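Local atomic coordinates of protease (Penicillium cyclopium, PDB entry 5Z6O), a protein that hydrolyses proteins as a subtilisin-family serine protease of the proteinase K type, with casein, gelatin and type IV collagen as probable substrates. Residues D25-D29 with G87-K91; T31-I36 with A239-L244. All blocks are in the same frame, centred on the assembly; numbering follows the deposited sequence.

Contacts 1 and 2 are neighbours on one side of the subtilisin fold, their centres about 10 Å apart, and both lie away from the phenylmethanesulfonic acid and calcium sites. Contact 1 ties strand 26-29, of the small antiparallel pair with 2-5, to the loop ahead of strand 93-98; contact 2 sets the next loop, 31-36, on helix 227-245. Both are largely buried, though contact 2 runs out to the surface at Glu34 and Leu244. Contact 1 works through two tyrosines and a lysine whose amino group is held by hydrogen bonds, with one direct hydrogen bond; contact 2 is aliphatic packing plus a bridging water. They meet where Lys91 N reaches Ala32 O and where Tyr240 OH reaches Asp29 N.

Contact 1. Residues D25-D29 with G87-K91; sequences DYVYD and GVAKK
Tyr26 OH donates to the carbonyl O of Val88 at 2.7 Å, the one direct hydrogen bond between 25-29 and 87-91. The hydroxyl comes in at 118° to the C=O and about 20° off the carbonyl plane, well to the side of the bond direction. CG of Tyr26 lies opposite its backbone N (chi1 175°), which carries the phenol end over to the loop. The other polar anchor is internal to the loop: Lys90 bends at its last torsion, turning NZ to Gly87 O, to which it gives a hydrogen bond of 2.8 Å, in the carbonyl plane and on a lone pair. Ser84 O and Gln5 OE1 also receive bonds from this ammonium, so three oxygens fix its position.

The apolar part of the lysine is used as well. Its CE sits at the edge of the Tyr26 ring, 3.8 Å from CE2, and the two side chains run past each other in opposite directions. Tyr28 crosses the lysine chain at about a right angle, with OH 3.5 Å from Lys90 CD. The two rings meet too: Tyr28 CD1 rests 3.6 Å above one face of Tyr26, toward its rim. Val88 adds an apolar touch of its own, its CG1 lying 3.4 Å from Tyr26 OH.

Strand 26-29 pairs antiparallel with strand 2-5. Segment 87-91 is in the loop between helix 73-82 and strand 93-98 of the central parallel sheet, so the contact fastens the small N-terminal pair to that connection. Helix 11-16 packs on both Tyr26 and Val88 through Leu13 and Ile16, while Tyr28 leans on Tyr240 of helix 227-245.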
loop_
_atom_site.group_PDB
_atom_site.type_symbol
_atom_site.label_atom_id
_atom_site.label_comp_id
_atom_site.label_asym_id
_atom_site.label_seq_id
_atom_site.Cartn_x
_atom_site.Cartn_y
_atom_site.Cartn_z
ATOM N N ASP A 25 11.228 7.583 -15.686
ATOM C CA ASP A 25 10.176 6.800 -16.318
ATOM C C ASP A 25 9.823 5.582 -15.485
ATOM O O ASP A 25 10.688 4.989 -14.853
ATOM C CB ASP A 25 10.608 6.294 -17.687
ATOM C CG ASP A 25 11.113 7.395 -18.578
ATOM O OD1 ASP A 25 10.738 8.560 -18.375
ATOM O OD2 ASP A 25 11.885 7.069 -19.487
ATOM N N TYR A 26 8.564 5.188 -15.535
ATOM C CA TYR A 26 8.101 3.972 -14.863
ATOM C C TYR A 26 7.890 2.873 -15.904
ATOM O O TYR A 26 7.140 3.060 -16.866
ATOM C CB TYR A 26 6.820 4.289 -14.091
ATOM C CG TYR A 26 6.164 3.088 -13.431
ATOM C CD1 TYR A 26 6.922 2.110 -12.807
ATOM C CD2 TYR A 26 4.775 2.968 -13.403
ATOM C CE1 TYR A 26 6.285 0.985 -12.190
ATOM C CE2 TYR A 26 4.151 1.876 -12.795
ATOM C CZ TYR A 26 4.922 0.905 -12.188
ATOM O OH TYR A 26 4.318 -0.201 -11.606
ATOM N N VAL A 27 8.560 1.738 -15.726
ATOM C CA VAL A 27 8.551 0.637 -16.695
ATOM C C VAL A 27 7.960 -0.582 -16.000
ATOM O O VAL A 27 8.422 -0.948 -14.912
ATOM C CB VAL A 27 9.971 0.316 -17.210
ATOM C CG1 VAL A 27 9.894 -0.772 -18.274
ATOM C CG2 VAL A 27 10.637 1.579 -17.759
ATOM N N TYR A 28 6.963 -1.214 -16.632
ATOM C CA TYR A 28 6.235 -2.305 -15.978
ATOM C C TYR A 28 5.668 -3.229 -17.052
ATOM O O TYR A 28 5.434 -2.816 -18.179
ATOM C CB TYR A 28 5.118 -1.760 -15.049
ATOM C CG TYR A 28 4.065 -0.951 -15.793
ATOM C CD1 TYR A 28 4.248 0.418 -16.065
ATOM C CD2 TYR A 28 2.911 -1.561 -16.261
ATOM C CE1 TYR A 28 3.284 1.150 -16.778
ATOM C CE2 TYR A 28 1.930 -0.836 -16.944
ATOM C CZ TYR A 28 2.148 0.505 -17.223
ATOM O OH TYR A 28 1.152 1.167 -17.868
ATOM N N ASP A 29 5.431 -4.476 -16.696
ATOM C CA ASP A 29 4.810 -5.408 -17.639
ATOM C C ASP A 29 3.333 -5.087 -17.849
ATOM O O ASP A 29 2.611 -4.743 -16.905
ATOM C CB ASP A 29 4.932 -6.840 -17.117
ATOM C CG ASP A 29 4.437 -7.828 -18.109
ATOM O OD1 ASP A 29 5.188 -8.038 -19.075
ATOM O OD2 ASP A 29 3.289 -8.320 -17.976
ATOM N N GLY A 87 -0.424 5.415 -10.260
ATOM C CA GLY A 87 -0.391 4.145 -9.549
ATOM C C GLY A 87 0.540 3.081 -10.076
ATOM O O GLY A 87 0.983 3.120 -11.228
ATOM N N VAL A 88 0.828 2.109 -9.200
ATOM C CA VAL A 88 1.738 1.001 -9.494
ATOM C C VAL A 88 1.062 -0.053 -10.380
ATOM O O VAL A 88 1.610 -0.454 -11.413
ATOM C CB VAL A 88 2.244 0.373 -8.172
ATOM C CG1 VAL A 88 3.167 -0.859 -8.473
ATOM C CG2 VAL A 88 3.069 1.399 -7.376
ATOM N N ALA A 89 -0.116 -0.523 -9.985
ATOM C CA ALA A 89 -0.794 -1.641 -10.644
ATOM C C ALA A 89 -1.985 -1.047 -11.376
ATOM O O ALA A 89 -3.098 -0.981 -10.841
ATOM C CB ALA A 89 -1.227 -2.728 -9.637
ATOM N N LYS A 90 -1.742 -0.621 -12.621
ATOM C CA LYS A 90 -2.663 0.264 -13.317
ATOM C C LYS A 90 -3.911 -0.435 -13.848
ATOM O O LYS A 90 -4.788 0.258 -14.356
ATOM C CB LYS A 90 -1.931 0.955 -14.468
ATOM C CG LYS A 90 -0.786 1.855 -13.957
ATOM C CD LYS A 90 -0.172 2.676 -15.059
ATOM C CE LYS A 90 1.080 3.335 -14.530
ATOM N NZ LYS A 90 0.821 4.521 -13.691
ATOM N N LYS A 91 -4.015 -1.758 -13.749
ATOM C CA LYS A 91 -5.229 -2.485 -14.175
ATOM C C LYS A 91 -5.890 -3.254 -13.052
ATOM O O LYS A 91 -6.880 -3.953 -13.298
ATOM C CB LYS A 91 -4.903 -3.458 -15.331
ATOM C CG LYS A 91 -4.554 -2.696 -16.604
ATOM C CD LYS A 91 -4.265 -3.646 -17.750
ATOM C CE LYS A 91 -4.296 -2.911 -19.084
ATOM N NZ LYS A 91 -3.845 -3.874 -20.146
#

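Contact 2. Residues T31-I36 with A239-L244; sequences TAGEGI and AYLMAL
Water 1 is gripped from both segments: it donates to Thr31 OG1 (2.8 Å) and to Tyr240 O (2.7 Å) and accepts from Gly33 N (2.8 Å). It thus bridges a type I' turn, Thr31 to Glu34, to helix 227-245, the long helix of the subtilisin fold whose N-terminal end carries Ser228 of the phenylmethanesulfonic acid pocket. Thr31 OG1 is also hydrogen-bonded to Asp29 OD2.

The nearest pair of alpha carbons is Gly33 CA and Tyr240 CA, 4.0 Å apart. A CB at Gly33 would come to lie against the helix backbone near Tyr240 N, without a clash; its positive phi, 74°, is what favours glycine. Ala243 CB fills in alongside, 3.7 Å from Gly33 CA.

A type II turn then brings Ile36 against the same helix. CG1 of Ile36 stands opposite the carbonyl carbon (chi1 -54°), which takes CD1 to 3.8 Å from Met242 CB, while CG2 rests 3.7 Å from Ala239 CB. Trimmed to an alanine, this position would lose CG1, CG2 and CD1, which would probably open a gap against Ala239 and Met242. Past this apolar patch, the chain enters the central parallel sheet as strand 37-42.

Ala239 O, although taken up by the helical bond from Ala243 N, also has Ile36 CG1 packed against it at 3.5 Å.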
loop_
_atom_site.group_PDB
_atom_site.type_symbol
_atom_site.label_atom_id
_atom_site.label_comp_id
_atom_site.label_asym_id
_atom_site.label_seq_id
_atom_site.Cartn_x
_atom_site.Cartn_y
_atom_site.Cartn_z
ATOM N N THR A 31 0.733 -6.724 -18.042
ATOM C CA THR A 31 -0.293 -7.390 -17.222
ATOM C C THR A 31 -0.831 -6.438 -16.151
ATOM O O THR A 31 -2.036 -6.436 -15.865
ATOM C CB THR A 31 0.231 -8.669 -16.567
ATOM O OG1 THR A 31 1.496 -8.421 -15.962
ATOM C CG2 THR A 31 0.356 -9.811 -17.600
ATOM N N ALA A 32 0.057 -5.640 -15.543
ATOM C CA ALA A 32 -0.323 -4.459 -14.753
ATOM C C ALA A 32 -1.301 -4.776 -13.626
ATOM O O ALA A 32 -2.128 -3.938 -13.277
ATOM C CB ALA A 32 -0.908 -3.365 -15.666
ATOM N N GLY A 33 -1.191 -5.954 -13.010
ATOM C CA GLY A 33 -2.053 -6.282 -11.901
ATOM C C GLY A 33 -3.476 -6.613 -12.277
ATOM O O GLY A 33 -4.329 -6.688 -11.399
ATOM N N GLU A 34 -3.771 -6.842 -13.546
ATOM C CA GLU A 34 -5.156 -7.077 -13.935
ATOM C C GLU A 34 -5.711 -8.321 -13.261
ATOM O O GLU A 34 -5.015 -9.321 -13.114
ATOM C CB GLU A 34 -5.258 -7.242 -15.467
ATOM C CG GLU A 34 -6.705 -7.245 -15.981
ATOM C CD GLU A 34 -6.791 -7.032 -17.501
ATOM O OE1 GLU A 34 -6.087 -7.746 -18.242
ATOM O OE2 GLU A 34 -7.551 -6.140 -17.938
ATOM N N GLY A 35 -6.959 -8.242 -12.825
ATOM C CA GLY A 35 -7.600 -9.368 -12.194
ATOM C C GLY A 35 -7.340 -9.513 -10.716
ATOM O O GLY A 35 -7.883 -10.438 -10.091
ATOM N N ILE A 36 -6.528 -8.639 -10.131
ATOM C CA ILE A 36 -6.269 -8.660 -8.690
ATOM C C ILE A 36 -7.116 -7.590 -8.014
ATOM O O ILE A 36 -7.198 -6.465 -8.502
ATOM C CB ILE A 36 -4.785 -8.416 -8.388
ATOM C CG1 ILE A 36 -3.922 -9.399 -9.168
ATOM C CG2 ILE A 36 -4.543 -8.580 -6.870
ATOM C CD1 ILE A 36 -4.234 -10.879 -8.822
ATOM N N ALA A 239 0.115 -6.766 -6.079
ATOM C CA ALA A 239 -0.899 -7.096 -7.083
ATOM C C ALA A 239 -0.244 -7.336 -8.441
ATOM O O ALA A 239 -0.575 -8.292 -9.156
ATOM C CB ALA A 239 -1.946 -5.968 -7.144
ATOM N N TYR A 240 0.727 -6.489 -8.789
ATOM C CA TYR A 240 1.506 -6.654 -10.008
ATOM C C TYR A 240 2.171 -8.033 -10.077
ATOM O O TYR A 240 2.100 -8.728 -11.103
ATOM C CB TYR A 240 2.529 -5.537 -10.029
ATOM C CG TYR A 240 3.525 -5.603 -11.137
ATOM C CD1 TYR A 240 3.175 -5.229 -12.433
ATOM C CD2 TYR A 240 4.808 -6.035 -10.892
ATOM C CE1 TYR A 240 4.109 -5.294 -13.468
ATOM C CE2 TYR A 240 5.784 -6.064 -11.919
ATOM C CZ TYR A 240 5.406 -5.711 -13.183
ATOM O OH TYR A 240 6.360 -5.764 -14.155
ATOM N N LEU A 241 2.844 -8.450 -8.993
ATOM C CA LEU A 241 3.568 -9.714 -9.049
ATOM C C LEU A 241 2.611 -10.894 -9.059
ATOM O O LEU A 241 2.919 -11.931 -9.659
ATOM C CB LEU A 241 4.535 -9.826 -7.862
ATOM C CG LEU A 241 5.710 -8.855 -7.970
ATOM C CD1 LEU A 241 6.549 -8.876 -6.681
ATOM C CD2 LEU A 241 6.578 -9.241 -9.158
ATOM N N MET A 242 1.466 -10.771 -8.386
ATOM C CA MET A 242 0.472 -11.835 -8.439
ATOM C C MET A 242 -0.004 -12.061 -9.861
ATOM O O MET A 242 -0.119 -13.206 -10.305
ATOM C CB MET A 242 -0.738 -11.503 -7.549
ATOM C CG MET A 242 -0.423 -11.632 -6.075
ATOM S SD MET A 242 -1.860 -11.001 -5.110
ATOM C CE MET A 242 -1.189 -11.305 -3.481
ATOM N N ALA A 243 -0.312 -10.977 -10.581
ATOM C CA ALA A 243 -0.835 -11.160 -11.931
ATOM C C ALA A 243 0.272 -11.542 -12.902
ATOM O O ALA A 243 -0.005 -12.211 -13.898
ATOM C CB ALA A 243 -1.549 -9.895 -12.413
ATOM N N LEU A 244 1.522 -11.156 -12.615
ATOM C CA LEU A 244 2.648 -11.441 -13.515
ATOM C C LEU A 244 3.217 -12.844 -13.304
ATOM O O LEU A 244 3.330 -13.631 -14.247
ATOM C CB LEU A 244 3.741 -10.389 -13.318
ATOM C CG LEU A 244 5.052 -10.621 -14.089
ATOM C CD1 LEU A 244 4.784 -10.476 -15.572
ATOM C CD2 LEU A 244 6.143 -9.648 -13.643
HETATM O O HOH W 1 1.004 -7.676 -13.356
#